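Side-chain contacts in esterase family protein (PDB 7L0A), which probably hydrolyses S-formylglutathione to formate and glutathione, acting as a serine esterase of the esterase D family: residues 90-95 with 167-172; 98-103 with 139-144; 135-140 with 189-194; 224-227 with 232-235. All coordinates share one frame; numbering follows the deposited sequence. Where two conformers were deposited one is given.

Interaction 1. Residues 90-95 with 167-172; sequences YANMAY and NDFSKE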
loop_
_atom_site.group_PDB
_atom_site.type_symbol
_atom_site.label_atom_id
_atom_site.label_comp_id
_atom_site.label_asym_id
_atom_site.label_seq_id
_atom_site.Cartn_x
_atom_site.Cartn_y
_atom_site.Cartn_z
ATOM N N TYR B 90 -11.852 -18.905 -9.151
ATOM C CA TYR B 90 -11.428 -19.792 -10.225
ATOM C C TYR B 90 -12.588 -20.334 -11.041
ATOM O O TYR B 90 -12.465 -20.469 -12.258
ATOM C CB TYR B 90 -10.637 -20.980 -9.672
ATOM C CG TYR B 90 -9.297 -20.658 -9.075
ATOM C CD1 TYR B 90 -8.168 -20.516 -9.885
ATOM C CD2 TYR B 90 -9.138 -20.532 -7.714
ATOM C CE1 TYR B 90 -6.921 -20.250 -9.339
ATOM C CE2 TYR B 90 -7.893 -20.233 -7.164
ATOM C CZ TYR B 90 -6.791 -20.116 -7.982
ATOM O OH TYR B 90 -5.557 -19.860 -7.488
ATOM N N ALA B 91 -13.702 -20.687 -10.406
ATOM C CA ALA B 91 -14.748 -21.333 -11.173
ATOM C C ALA B 91 -16.174 -20.933 -10.827
ATOM O O ALA B 91 -17.091 -21.481 -11.442
ATOM C CB ALA B 91 -14.630 -22.871 -11.053
ATOM N N ASN B 92 -16.398 -19.989 -9.910
ATOM C CA ASN B 92 -17.758 -19.576 -9.587
ATOM C C ASN B 92 -18.176 -18.249 -10.211
ATOM O O ASN B 92 -19.356 -17.878 -10.093
ATOM C CB ASN B 92 -17.949 -19.471 -8.077
ATOM C CG ASN B 92 -17.841 -20.806 -7.382
ATOM O OD1 ASN B 92 -16.810 -21.154 -6.837
ATOM N ND2 ASN B 92 -18.924 -21.568 -7.421
ATOM N N MET B 93 -17.258 -17.518 -10.834
ATOM C CA MET B 93 -17.576 -16.187 -11.323
ATOM C C MET B 93 -17.850 -16.198 -12.823
ATOM O O MET B 93 -17.402 -17.079 -13.567
ATOM C CB MET B 93 -16.436 -15.213 -11.015
ATOM C CG MET B 93 -16.016 -15.232 -9.570
ATOM S SD MET B 93 -17.292 -14.607 -8.447
ATOM C CE MET B 93 -17.235 -12.846 -8.784
ATOM N N ALA B 94 -18.604 -15.187 -13.253
ATOM C CA ALA B 94 -18.866 -14.984 -14.667
ATOM C C ALA B 94 -17.597 -14.590 -15.428
ATOM O O ALA B 94 -16.620 -14.076 -14.869
ATOM C CB ALA B 94 -19.941 -13.910 -14.840
ATOM N N TYR B 95 -17.623 -14.842 -16.737
ATOM C CA TYR B 95 -16.552 -14.393 -17.614
ATOM C C TYR B 95 -16.367 -12.891 -17.437
ATOM O O TYR B 95 -17.350 -12.131 -17.387
ATOM C CB TYR B 95 -16.892 -14.758 -19.060
ATOM C CG TYR B 95 -15.833 -14.393 -20.081
ATOM C CD1 TYR B 95 -14.612 -15.060 -20.125
ATOM C CD2 TYR B 95 -16.067 -13.394 -21.018
ATOM C CE1 TYR B 95 -13.646 -14.728 -21.067
ATOM C CE2 TYR B 95 -15.110 -13.057 -21.962
ATOM C CZ TYR B 95 -13.902 -13.727 -21.981
ATOM O OH TYR B 95 -12.948 -13.395 -22.917
ATOM N N ASN B 167 -12.897 -25.394 -1.283
ATOM C CA ASN B 167 -14.062 -25.325 -0.400
ATOM C C ASN B 167 -15.302 -25.884 -1.117
ATOM O O ASN B 167 -15.270 -26.244 -2.296
ATOM C CB ASN B 167 -14.268 -23.895 0.125
ATOM C CG ASN B 167 -14.720 -22.889 -0.939
ATOM O OD1 ASN B 167 -15.185 -23.240 -2.032
ATOM N ND2 ASN B 167 -14.674 -21.620 -0.579
ATOM N N ASP B 168 -16.420 -25.972 -0.385
ATOM C CA ASP B 168 -17.574 -26.702 -0.886
ATOM C C ASP B 168 -18.158 -26.063 -2.136
ATOM O O ASP B 168 -18.499 -26.758 -3.105
ATOM C CB ASP B 168 -18.641 -26.783 0.207
ATOM C CG ASP B 168 -18.303 -27.795 1.287
ATOM O OD1 ASP B 168 -17.379 -28.615 1.086
ATOM O OD2 ASP B 168 -18.974 -27.772 2.340
ATOM N N PHE B 169 -18.353 -24.737 -2.108
ATOM C CA PHE B 169 -18.990 -24.058 -3.245
ATOM C C PHE B 169 -18.092 -24.080 -4.480
ATOM O O PHE B 169 -18.586 -24.254 -5.607
ATOM C CB PHE B 169 -19.357 -22.626 -2.829
ATOM C CG PHE B 169 -20.246 -21.889 -3.801
ATOM C CD1 PHE B 169 -21.312 -22.521 -4.417
ATOM C CD2 PHE B 169 -20.025 -20.543 -4.067
ATOM C CE1 PHE B 169 -22.138 -21.833 -5.306
ATOM C CE2 PHE B 169 -20.847 -19.852 -4.955
ATOM C CZ PHE B 169 -21.900 -20.488 -5.558
ATOM N N SER B 170 -16.769 -23.919 -4.298
ATOM C CA SER B 170 -15.879 -23.971 -5.449
ATOM C C SER B 170 -15.733 -25.402 -5.950
ATOM O O SER B 170 -15.709 -25.644 -7.166
ATOM C CB SER B 170 -14.525 -23.352 -5.129
ATOM O OG SER B 170 -13.849 -24.053 -4.122
ATOM N N LYS B 171 -15.681 -26.375 -5.032
ATOM C CA LYS B 171 -15.583 -27.771 -5.472
ATOM C C LYS B 171 -16.777 -28.150 -6.339
ATOM O O LYS B 171 -16.622 -28.853 -7.346
ATOM C CB LYS B 171 -15.484 -28.715 -4.277
ATOM C CG LYS B 171 -15.303 -30.197 -4.619
ATOM C CD LYS B 171 -13.994 -30.432 -5.345
ATOM C CE LYS B 171 -13.745 -31.921 -5.576
ATOM N NZ LYS B 171 -13.563 -32.655 -4.289
ATOM N N GLU B 172 -17.977 -27.678 -5.982
ATOM C CA GLU B 172 -19.152 -28.027 -6.775
ATOM C C GLU B 172 -19.047 -27.474 -8.189
ATOM O O GLU B 172 -19.504 -28.120 -9.151
ATOM C CB GLU B 172 -20.415 -27.507 -6.096
ATOM C CG GLU B 172 -21.708 -28.017 -6.688
ATOM C CD GLU B 172 -21.935 -29.473 -6.372
ATOM O OE1 GLU B 172 -21.264 -30.008 -5.452
ATOM O OE2 GLU B 172 -22.798 -30.076 -7.042
#
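The amide nitrogen of Asn92 lies over one face of the Phe169 ring, with ND2 3.5 Å above the ring plane and centred on it. Amide and ring planes are only 19° apart, so the ND2 end of the amide lies nearly parallel to the face, and no N-H is aimed into the ring. One N-H instead runs almost within the amide plane to Phe169 O, where ND2 and O are 3.3 Å apart with an N-H...O angle of 165°. The approach is straight at the donor, but ND2 stands well above the carbonyl plane of Phe169, away from its lone pairs. The other end of the amide settles against the next helical residue, OD1 coming 3.3 Å from Ser170 CA. The first torsion of Phe169 (chi1 -169°) sets CG beside its carbonyl carbon, leaving ring and carbonyl close enough for one NH2 to meet both.

Under this contact, helix 168-177 begins with Asn167 as N-cap. Asn167 OD1 accepts from Ser170 N at 2.8 Å and is also met by Ser170 OG at 2.6 Å. His87 bonds the backbone N of Asn167, and Asn92 also touches Ala173. The contact therefore joins the loop after helix 88-91 to the first turn of helix 168-177. Chemically, a single amide serves two purposes: it donates a long hydrogen bond while its nitrogen lies flat over the aromatic face.

Interaction 2. Residues 98-103 with 139-144; sequences SYYDYI and ALTQGD
Tyr100 reaches from the first turn of helix 99-113 to Thr141 and Gln142, where helix 130-141 gives way to loop, tying together two helical regions of the alpha/beta-hydrolase fold. The latter helix directly follows Ser129, the predicted nucleophile. With CG anti to the backbone N (chi1 178°), the tyrosine extends toward the other segment, and its hydroxyl meets the Gln142 amide. Gln142 NE2 donates to Tyr100 OH at 2.7 Å, and the hydroxyl oxygen lies close to the amide plane, so one N-H points almost straight at it.

Ring and amide are steeply inclined to each other, their planes 58° apart; they touch at the hydroxyl and do not lie one on the other. A bend at the second torsion of Gln142 (chi2 -76°) turns the chain back so that NE2 faces the tyrosine, while OE1 takes a hydrogen bond from Lys145. Both polar atoms of this amide thus have partners, which should restrict its rotation.

Thr141 approaches the same ring differently. Its side chain and that of Tyr100 pass in opposite directions, bringing the threonine hydroxyl to the rim of the ring. That hydroxyl is also hydrogen-bonded to Lys137 O, one turn back in its own helix, which helps fix the position of the oxygen. Phe138 meets the tyrosine ring as well, in a nearly parallel orientation. At the ring edge, Thr141 OG1 sits near the plane, 3.2 Å from Tyr100 CE1.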
loop_
_atom_site.group_PDB
_atom_site.type_symbol
_atom_site.label_atom_id
_atom_site.label_comp_id
_atom_site.label_asym_id
_atom_site.label_seq_id
_atom_site.Cartn_x
_atom_site.Cartn_y
_atom_site.Cartn_z
ATOM N N SER B 98 -13.503 -13.226 -13.202
ATOM C CA SER B 98 -12.897 -14.441 -12.678
ATOM C C SER B 98 -11.432 -14.193 -12.329
ATOM O O SER B 98 -10.901 -13.097 -12.533
ATOM C CB SER B 98 -13.036 -15.574 -13.697
ATOM O OG SER B 98 -14.405 -15.950 -13.900
ATOM N N TYR B 99 -10.794 -15.239 -11.785
ATOM C CA TYR B 99 -9.374 -15.239 -11.423
ATOM C C TYR B 99 -8.486 -14.539 -12.435
ATOM O O TYR B 99 -7.664 -13.688 -12.058
ATOM C CB TYR B 99 -8.930 -16.719 -11.246
ATOM C CG TYR B 99 -7.449 -16.927 -11.013
ATOM C CD1 TYR B 99 -6.905 -16.679 -9.777
ATOM C CD2 TYR B 99 -6.623 -17.389 -12.007
ATOM C CE1 TYR B 99 -5.556 -16.833 -9.539
ATOM C CE2 TYR B 99 -5.259 -17.544 -11.791
ATOM C CZ TYR B 99 -4.741 -17.291 -10.536
ATOM O OH TYR B 99 -3.388 -17.467 -10.300
ATOM N N TYR B 100 -8.613 -14.908 -13.711
ATOM C CA TYR B 100 -7.803 -14.311 -14.768
ATOM C C TYR B 100 -7.940 -12.793 -14.768
ATOM O O TYR B 100 -6.939 -12.065 -14.715
ATOM C CB TYR B 100 -8.221 -14.887 -16.122
ATOM C CG TYR B 100 -7.516 -14.349 -17.319
ATOM C CD1 TYR B 100 -6.280 -14.855 -17.719
ATOM C CD2 TYR B 100 -8.093 -13.359 -18.076
ATOM C CE1 TYR B 100 -5.657 -14.362 -18.870
ATOM C CE2 TYR B 100 -7.461 -12.845 -19.191
ATOM C CZ TYR B 100 -6.243 -13.354 -19.575
ATOM O OH TYR B 100 -5.630 -12.845 -20.699
ATOM N N ASP B 101 -9.185 -12.295 -14.761
ATOM C CA ASP B 101 -9.422 -10.863 -14.832
ATOM C C ASP B 101 -8.936 -10.177 -13.565
ATOM O O ASP B 101 -8.439 -9.043 -13.613
ATOM C CB ASP B 101 -10.900 -10.614 -15.045
ATOM C CG ASP B 101 -11.462 -11.500 -16.164
ATOM O OD1 ASP B 101 -11.224 -11.138 -17.344
ATOM O OD2 ASP B 101 -12.071 -12.568 -15.868
ATOM N N TYR B 102 -9.119 -10.843 -12.431
ATOM C CA TYR B 102 -8.745 -10.267 -11.145
ATOM C C TYR B 102 -7.237 -10.087 -11.027
ATOM O O TYR B 102 -6.767 -9.029 -10.582
ATOM C CB TYR B 102 -9.283 -11.149 -10.019
ATOM C CG TYR B 102 -8.730 -10.859 -8.655
ATOM C CD1 TYR B 102 -8.886 -9.613 -8.054
ATOM C CD2 TYR B 102 -7.984 -11.824 -7.981
ATOM C CE1 TYR B 102 -8.356 -9.368 -6.789
ATOM C CE2 TYR B 102 -7.439 -11.572 -6.732
ATOM C CZ TYR B 102 -7.636 -10.347 -6.162
ATOM O OH TYR B 102 -7.098 -10.094 -4.898
ATOM N N ILE B 103 -6.456 -11.109 -11.391
ATOM C CA ILE B 103 -5.015 -10.954 -11.306
ATOM C C ILE B 103 -4.543 -9.830 -12.235
ATOM O O ILE B 103 -3.643 -9.053 -11.882
ATOM C CB ILE B 103 -4.288 -12.280 -11.596
ATOM C CG1 ILE B 103 -4.605 -13.327 -10.530
ATOM C CG2 ILE B 103 -2.762 -12.062 -11.584
ATOM C CD1 ILE B 103 -4.298 -12.893 -9.126
ATOM N N ALA B 139 1.528 -16.888 -18.430
ATOM C CA ALA B 139 2.655 -16.974 -19.353
ATOM C C ALA B 139 2.209 -17.208 -20.792
ATOM O O ALA B 139 2.849 -16.692 -21.718
ATOM C CB ALA B 139 3.607 -18.095 -18.938
ATOM N N LEU B 140 1.138 -17.967 -20.989
ATOM C CA LEU B 140 0.702 -18.348 -22.320
ATOM C C LEU B 140 -0.399 -17.462 -22.887
ATOM O O LEU B 140 -0.729 -17.627 -24.061
ATOM C CB LEU B 140 0.222 -19.806 -22.320
ATOM C CG LEU B 140 1.245 -20.871 -21.907
ATOM C CD1 LEU B 140 0.653 -22.244 -21.668
ATOM C CD2 LEU B 140 2.361 -20.988 -22.962
ATOM N N THR B 141 -0.958 -16.546 -22.100
ATOM C CA THR B 141 -1.961 -15.587 -22.572
ATOM C C THR B 141 -1.539 -14.128 -22.439
ATOM O O THR B 141 -2.109 -13.272 -23.133
ATOM C CB THR B 141 -3.290 -15.783 -21.823
ATOM O OG1 THR B 141 -3.074 -15.540 -20.418
ATOM C CG2 THR B 141 -3.833 -17.204 -22.047
ATOM N N GLN B 142 -0.597 -13.818 -21.553
ATOM C CA GLN B 142 -0.069 -12.482 -21.322
ATOM C C GLN B 142 1.453 -12.470 -21.479
ATOM O O GLN B 142 2.169 -11.817 -20.700
ATOM C CB GLN B 142 -0.479 -12.000 -19.934
ATOM C CG GLN B 142 -1.984 -11.903 -19.748
ATOM C CD GLN B 142 -2.579 -10.682 -20.422
ATOM O OE1 GLN B 142 -1.940 -9.625 -20.499
ATOM N NE2 GLN B 142 -3.812 -10.806 -20.878
ATOM N N GLY B 143 1.958 -13.217 -22.469
ATOM C CA GLY B 143 3.391 -13.328 -22.706
ATOM C C GLY B 143 4.089 -12.025 -23.028
ATOM O O GLY B 143 5.312 -11.930 -22.861
ATOM N N ASP B 144 3.358 -11.028 -23.532
ATOM C CA ASP B 144 3.922 -9.713 -23.806
ATOM C C ASP B 144 4.020 -8.850 -22.558
ATOM O O ASP B 144 4.574 -7.751 -22.616
ATOM C CB ASP B 144 3.089 -8.995 -24.879
ATOM C CG ASP B 144 1.647 -8.770 -24.464
ATOM O OD1 ASP B 144 1.170 -9.425 -23.512
ATOM O OD2 ASP B 144 0.977 -7.934 -25.111
#

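Interaction 3. Residues 135-140 with 189-194; sequences TIKFAL and YYLLDK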
loop_
_atom_site.group_PDB
_atom_site.type_symbol
_atom_site.label_atom_id
_atom_site.label_comp_id
_atom_site.label_asym_id
_atom_site.label_seq_id
_atom_site.Cartn_x
_atom_site.Cartn_y
_atom_site.Cartn_z
ATOM N N THR B 135 0.230 -19.186 -13.034
ATOM C CA THR B 135 1.451 -18.695 -13.644
ATOM C C THR B 135 1.564 -19.122 -15.092
ATOM O O THR B 135 1.859 -18.296 -15.970
ATOM C CB THR B 135 2.674 -19.159 -12.858
ATOM O OG1 THR B 135 2.653 -18.517 -11.577
ATOM C CG2 THR B 135 3.972 -18.746 -13.541
ATOM N N ILE B 136 1.349 -20.419 -15.371
ATOM C CA ILE B 136 1.477 -20.904 -16.742
ATOM C C ILE B 136 0.352 -20.361 -17.619
ATOM O O ILE B 136 0.580 -20.047 -18.797
ATOM C CB ILE B 136 1.547 -22.441 -16.779
ATOM C CG1 ILE B 136 2.073 -22.934 -18.136
ATOM C CG2 ILE B 136 0.232 -23.114 -16.500
ATOM C CD1 ILE B 136 3.525 -22.609 -18.388
ATOM N N LYS B 137 -0.849 -20.161 -17.053
ATOM C CA LYS B 137 -1.915 -19.558 -17.871
ATOM C C LYS B 137 -1.552 -18.121 -18.269
ATOM O O LYS B 137 -1.748 -17.725 -19.421
ATOM C CB LYS B 137 -3.245 -19.593 -17.123
ATOM C CG LYS B 137 -4.348 -18.866 -17.856
ATOM C CD LYS B 137 -5.740 -19.325 -17.462
ATOM C CE LYS B 137 -6.784 -18.649 -18.376
ATOM N NZ LYS B 137 -8.128 -19.287 -18.327
ATOM N N PHE B 138 -1.014 -17.324 -17.341
ATOM C CA PHE B 138 -0.611 -15.960 -17.676
ATOM C C PHE B 138 0.596 -15.949 -18.601
ATOM O O PHE B 138 0.677 -15.101 -19.491
ATOM C CB PHE B 138 -0.345 -15.138 -16.396
ATOM C CG PHE B 138 -1.601 -14.843 -15.613
ATOM C CD1 PHE B 138 -2.614 -14.067 -16.155
ATOM C CD2 PHE B 138 -1.766 -15.364 -14.347
ATOM C CE1 PHE B 138 -3.773 -13.830 -15.441
ATOM C CE2 PHE B 138 -2.922 -15.127 -13.610
ATOM C CZ PHE B 138 -3.930 -14.373 -14.175
ATOM N N ALA B 139 1.528 -16.888 -18.430
ATOM C CA ALA B 139 2.655 -16.974 -19.353
ATOM C C ALA B 139 2.209 -17.208 -20.792
ATOM O O ALA B 139 2.849 -16.692 -21.718
ATOM C CB ALA B 139 3.607 -18.095 -18.938
ATOM N N LEU B 140 1.138 -17.967 -20.989
ATOM C CA LEU B 140 0.702 -18.348 -22.320
ATOM C C LEU B 140 -0.399 -17.462 -22.887
ATOM O O LEU B 140 -0.729 -17.627 -24.061
ATOM C CB LEU B 140 0.222 -19.806 -22.320
ATOM C CG LEU B 140 1.245 -20.871 -21.907
ATOM C CD1 LEU B 140 0.653 -22.244 -21.668
ATOM C CD2 LEU B 140 2.361 -20.988 -22.962
ATOM N N TYR B 189 -2.513 -27.217 -21.678
ATOM C CA TYR B 189 -1.995 -27.806 -22.901
ATOM C C TYR B 189 -2.629 -27.173 -24.134
ATOM O O TYR B 189 -1.948 -26.958 -25.139
ATOM C CB TYR B 189 -2.250 -29.303 -22.854
ATOM C CG TYR B 189 -1.281 -30.111 -22.051
ATOM C CD1 TYR B 189 -1.459 -30.279 -20.679
ATOM C CD2 TYR B 189 -0.196 -30.740 -22.659
ATOM C CE1 TYR B 189 -0.591 -31.056 -19.954
ATOM C CE2 TYR B 189 0.679 -31.511 -21.923
ATOM C CZ TYR B 189 0.486 -31.643 -20.570
ATOM O OH TYR B 189 1.370 -32.416 -19.825
ATOM N N TYR B 190 -3.923 -26.845 -24.064
ATOM C CA TYR B 190 -4.575 -26.113 -25.143
ATOM C C TYR B 190 -4.006 -24.712 -25.269
ATOM O O TYR B 190 -3.762 -24.233 -26.380
ATOM C CB TYR B 190 -6.089 -26.045 -24.892
ATOM C CG TYR B 190 -6.852 -25.169 -25.866
ATOM C CD1 TYR B 190 -7.037 -23.802 -25.616
ATOM C CD2 TYR B 190 -7.380 -25.701 -27.022
ATOM C CE1 TYR B 190 -7.708 -23.006 -26.510
ATOM C CE2 TYR B 190 -8.060 -24.917 -27.908
ATOM C CZ TYR B 190 -8.234 -23.579 -27.645
ATOM O OH TYR B 190 -8.921 -22.815 -28.561
ATOM N N LEU B 191 -3.774 -24.043 -24.137
ATOM C CA LEU B 191 -3.195 -22.710 -24.204
ATOM C C LEU B 191 -1.809 -22.755 -24.823
ATOM O O LEU B 191 -1.401 -21.843 -25.553
ATOM C CB LEU B 191 -3.134 -22.114 -22.814
ATOM C CG LEU B 191 -4.479 -21.784 -22.144
ATOM C CD1 LEU B 191 -4.218 -21.331 -20.718
ATOM C CD2 LEU B 191 -5.187 -20.715 -22.916
ATOM N N LEU B 192 -1.058 -23.804 -24.513
ATOM C CA LEU B 192 0.291 -23.936 -25.046
ATOM C C LEU B 192 0.258 -24.085 -26.556
ATOM O O LEU B 192 0.995 -23.394 -27.277
ATOM C CB LEU B 192 0.966 -25.125 -24.382
ATOM C CG LEU B 192 2.414 -25.469 -24.716
ATOM C CD1 LEU B 192 3.376 -24.349 -24.415
ATOM C CD2 LEU B 192 2.723 -26.722 -23.888
ATOM N N ASP B 193 -0.600 -24.976 -27.045
ATOM C CA ASP B 193 -0.722 -25.183 -28.481
ATOM C C ASP B 193 -1.180 -23.918 -29.195
ATOM O O ASP B 193 -0.725 -23.629 -30.309
ATOM C CB ASP B 193 -1.675 -26.333 -28.757
ATOM C CG ASP B 193 -1.108 -27.680 -28.345
ATOM O OD1 ASP B 193 0.137 -27.813 -28.214
ATOM O OD2 ASP B 193 -1.921 -28.611 -28.170
ATOM N N LYS B 194 -2.077 -23.155 -28.571
ATOM C CA LYS B 194 -2.561 -21.926 -29.183
ATOM C C LYS B 194 -1.480 -20.849 -29.199
ATOM O O LYS B 194 -1.304 -20.155 -30.207
ATOM C CB LYS B 194 -3.806 -21.446 -28.435
ATOM C CG LYS B 194 -4.553 -20.300 -29.075
ATOM C CD LYS B 194 -5.795 -19.983 -28.269
ATOM C CE LYS B 194 -6.463 -18.717 -28.788
ATOM N NZ LYS B 194 -5.607 -17.533 -28.490
HETATM O O HOH W 1 -2.526 -19.117 -25.486
#
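Leu140 packs its two methyls into the surface formed by Leu191 and Leu192, and this is the dense part of the contact. CD1 of Leu140 lies 3.7 Å from Leu192 N and 4.0 Å from Leu191 CB, pressing on the backbone of helix 188-197 itself. The other branch, CD2, meets Leu192 CD1 at 3.8 Å, the two side chains crossing at a slant. The short helix axes run nearly parallel, 19° apart and 9.6 Å at closest approach; the closeness shows in these methyl contacts and in the 6.1 Å between Leu140 CA and Leu191 CA. Across Leu192, Leu226 of helix 216-228 continues the apolar layer.

Contact is sparser beside Lys137. There only the aliphatic stem takes part, CG lying 3.8 Å from Leu191 CD1, while the extended chain carries NZ onward to Glu185 O. A water sits between the backbones at the Leu140 end, donating to Leu140 O at 2.7 Å and to Leu191 O at 2.9 Å. Polarity is thus kept to the margins of a leucine-rich interface: the lysine lends its methylenes and sends its amine to another partner, and one water bridges two carbonyl oxygens, both acceptors, that turn toward it.

Interaction 4. Residues 224-227 with 232-235; sequences DYLS and PYQF
The Tyr233 ring receives Ser227 at its edge: OG lies near the ring plane, 2.7 Å from Tyr233 OH and 3.4 Å from CE1. Phe235 CB, two residues further along the chain, also lies at the rim and in plane. Leu226 comes in at a slant, neither squarely over a face nor along the edge, with its CB 3.7 Å from Tyr233 CD1. The leucine methyl CD1 adds a second touch, 3.8 Å from Tyr233 CD1. Both leucine atoms thus bear on the CD1 side of the ring, CB reaching toward CE1 and the methyl toward CG. Ile223 of the same helix and Leu205 of strand 204-210 also touch this tyrosine.

The torsions explain the reach. Tyr233 places CG between the backbone N and the carbonyl carbon (chi1 65°), bringing the ring off its extended backbone across to helix 216-228. Leu226 points toward it from the end of that helix, and the neighbouring Ser227 contributes the polar end. The two hydroxyls are hydrogen-bonded, and Ser227 OG has a further, weak bond to Ile223 O. One aromatic side chain is therefore held along its length, by hydrocarbon near CD1 and by an oxygen at the phenol tip.

Only four residues separate the two segments, so the contact spans a short helix-to-strand connection. It lies where helix 216-228 returns to strand 234-238, which runs parallel to strand 204-210: the second half of a beta-alpha-beta crossover at the sheet margin of an alpha/beta-hydrolase fold.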
loop_
_atom_site.group_PDB
_atom_site.type_symbol
_atom_site.label_atom_id
_atom_site.label_comp_id
_atom_site.label_asym_id
_atom_site.label_seq_id
_atom_site.Cartn_x
_atom_site.Cartn_y
_atom_site.Cartn_z
ATOM N N ASP B 224 8.122 -32.714 -20.689
ATOM C CA ASP B 224 8.354 -33.580 -21.835
ATOM C C ASP B 224 7.613 -33.081 -23.074
ATOM O O ASP B 224 8.161 -33.082 -24.193
ATOM C CB ASP B 224 7.925 -34.996 -21.465
ATOM C CG ASP B 224 8.966 -35.736 -20.642
ATOM O OD1 ASP B 224 10.064 -35.179 -20.428
ATOM O OD2 ASP B 224 8.676 -36.871 -20.192
ATOM N N TYR B 225 6.370 -32.640 -22.903
ATOM C CA TYR B 225 5.649 -32.051 -24.019
ATOM C C TYR B 225 6.297 -30.746 -24.477
ATOM O O TYR B 225 6.479 -30.530 -25.683
ATOM C CB TYR B 225 4.161 -31.861 -23.663
ATOM C CG TYR B 225 3.337 -31.413 -24.863
ATOM C CD1 TYR B 225 3.264 -32.194 -26.007
ATOM C CD2 TYR B 225 2.644 -30.199 -24.860
ATOM C CE1 TYR B 225 2.526 -31.780 -27.114
ATOM C CE2 TYR B 225 1.914 -29.778 -25.969
ATOM C CZ TYR B 225 1.853 -30.583 -27.095
ATOM O OH TYR B 225 1.126 -30.157 -28.189
ATOM N N LEU B 226 6.668 -29.865 -23.544
ATOM C CA LEU B 226 7.426 -28.674 -23.926
ATOM C C LEU B 226 8.617 -29.036 -24.813
ATOM O O LEU B 226 8.875 -28.381 -25.835
ATOM C CB LEU B 226 7.920 -27.927 -22.689
ATOM C CG LEU B 226 6.866 -27.251 -21.839
ATOM C CD1 LEU B 226 7.589 -26.560 -20.649
ATOM C CD2 LEU B 226 6.083 -26.250 -22.622
ATOM N N SER B 227 9.383 -30.062 -24.411
ATOM C CA SER B 227 10.540 -30.458 -25.204
ATOM C C SER B 227 10.112 -30.887 -26.613
ATOM O O SER B 227 10.774 -30.562 -27.611
ATOM C CB SER B 227 11.294 -31.613 -24.535
ATOM O OG SER B 227 11.987 -31.164 -23.370
ATOM N N PRO B 232 11.298 -23.507 -25.130
ATOM C CA PRO B 232 12.433 -23.554 -24.200
ATOM C C PRO B 232 11.995 -23.437 -22.751
ATOM O O PRO B 232 11.006 -22.776 -22.417
ATOM C CB PRO B 232 13.305 -22.375 -24.648
ATOM C CG PRO B 232 12.421 -21.461 -25.365
ATOM C CD PRO B 232 11.309 -22.305 -25.992
ATOM N N TYR B 233 12.743 -24.119 -21.878
ATOM C CA TYR B 233 12.497 -24.008 -20.458
ATOM C C TYR B 233 13.714 -24.512 -19.701
ATOM O O TYR B 233 14.577 -25.198 -20.265
ATOM C CB TYR B 233 11.269 -24.819 -20.023
ATOM C CG TYR B 233 11.510 -26.303 -20.218
ATOM C CD1 TYR B 233 11.298 -26.897 -21.449
ATOM C CD2 TYR B 233 11.974 -27.106 -19.177
ATOM C CE1 TYR B 233 11.544 -28.225 -21.634
ATOM C CE2 TYR B 233 12.210 -28.446 -19.371
ATOM C CZ TYR B 233 11.994 -29.002 -20.615
ATOM O OH TYR B 233 12.223 -30.358 -20.836
ATOM N N GLN B 234 13.757 -24.170 -18.422
ATOM C CA GLN B 234 14.638 -24.804 -17.452
ATOM C C GLN B 234 13.780 -25.526 -16.435
ATOM O O GLN B 234 12.762 -24.987 -15.984
ATOM C CB GLN B 234 15.518 -23.782 -16.739
ATOM C CG GLN B 234 16.536 -23.168 -17.658
ATOM C CD GLN B 234 17.245 -22.008 -17.018
ATOM O OE1 GLN B 234 17.061 -20.862 -17.429
ATOM N NE2 GLN B 234 18.046 -22.287 -15.996
ATOM N N PHE B 235 14.179 -26.744 -16.079
ATOM C CA PHE B 235 13.503 -27.497 -15.031
ATOM C C PHE B 235 14.471 -27.853 -13.919
ATOM O O PHE B 235 15.560 -28.369 -14.182
ATOM C CB PHE B 235 12.894 -28.779 -15.579
ATOM C CG PHE B 235 12.168 -29.597 -14.558
ATOM C CD1 PHE B 235 10.929 -29.209 -14.110
ATOM C CD2 PHE B 235 12.702 -30.775 -14.080
ATOM C CE1 PHE B 235 10.226 -29.975 -13.176
ATOM C CE2 PHE B 235 11.999 -31.551 -13.168
ATOM C CZ PHE B 235 10.763 -31.150 -12.718
#

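Overall arrangement
Interactions 2 and 3 share helix 130-141 and have centres about 10 Å apart; Tyr100 CD1 and Phe138 CE1 meet at 3.5 Å between them. Interaction 4 lies about 13 Å from interaction 3 between centres, joined to it by Leu192 against Leu226 and a probable hydrogen bond between Tyr225 OH and Asp193 OD1. Interaction 1, about 31 Å from interaction 4 between centres, is linked to interaction 2 through the stacked rings of Tyr90 and Tyr99. The side chains of Ser170 (interaction 1) and Lys137 (interaction 3) are about 10 and 14 Å from a bound magnesium ion, too far to coordinate it. None includes the predicted triad Ser129, Asp213 and His242, although helix 130-141 starts immediately after Ser129.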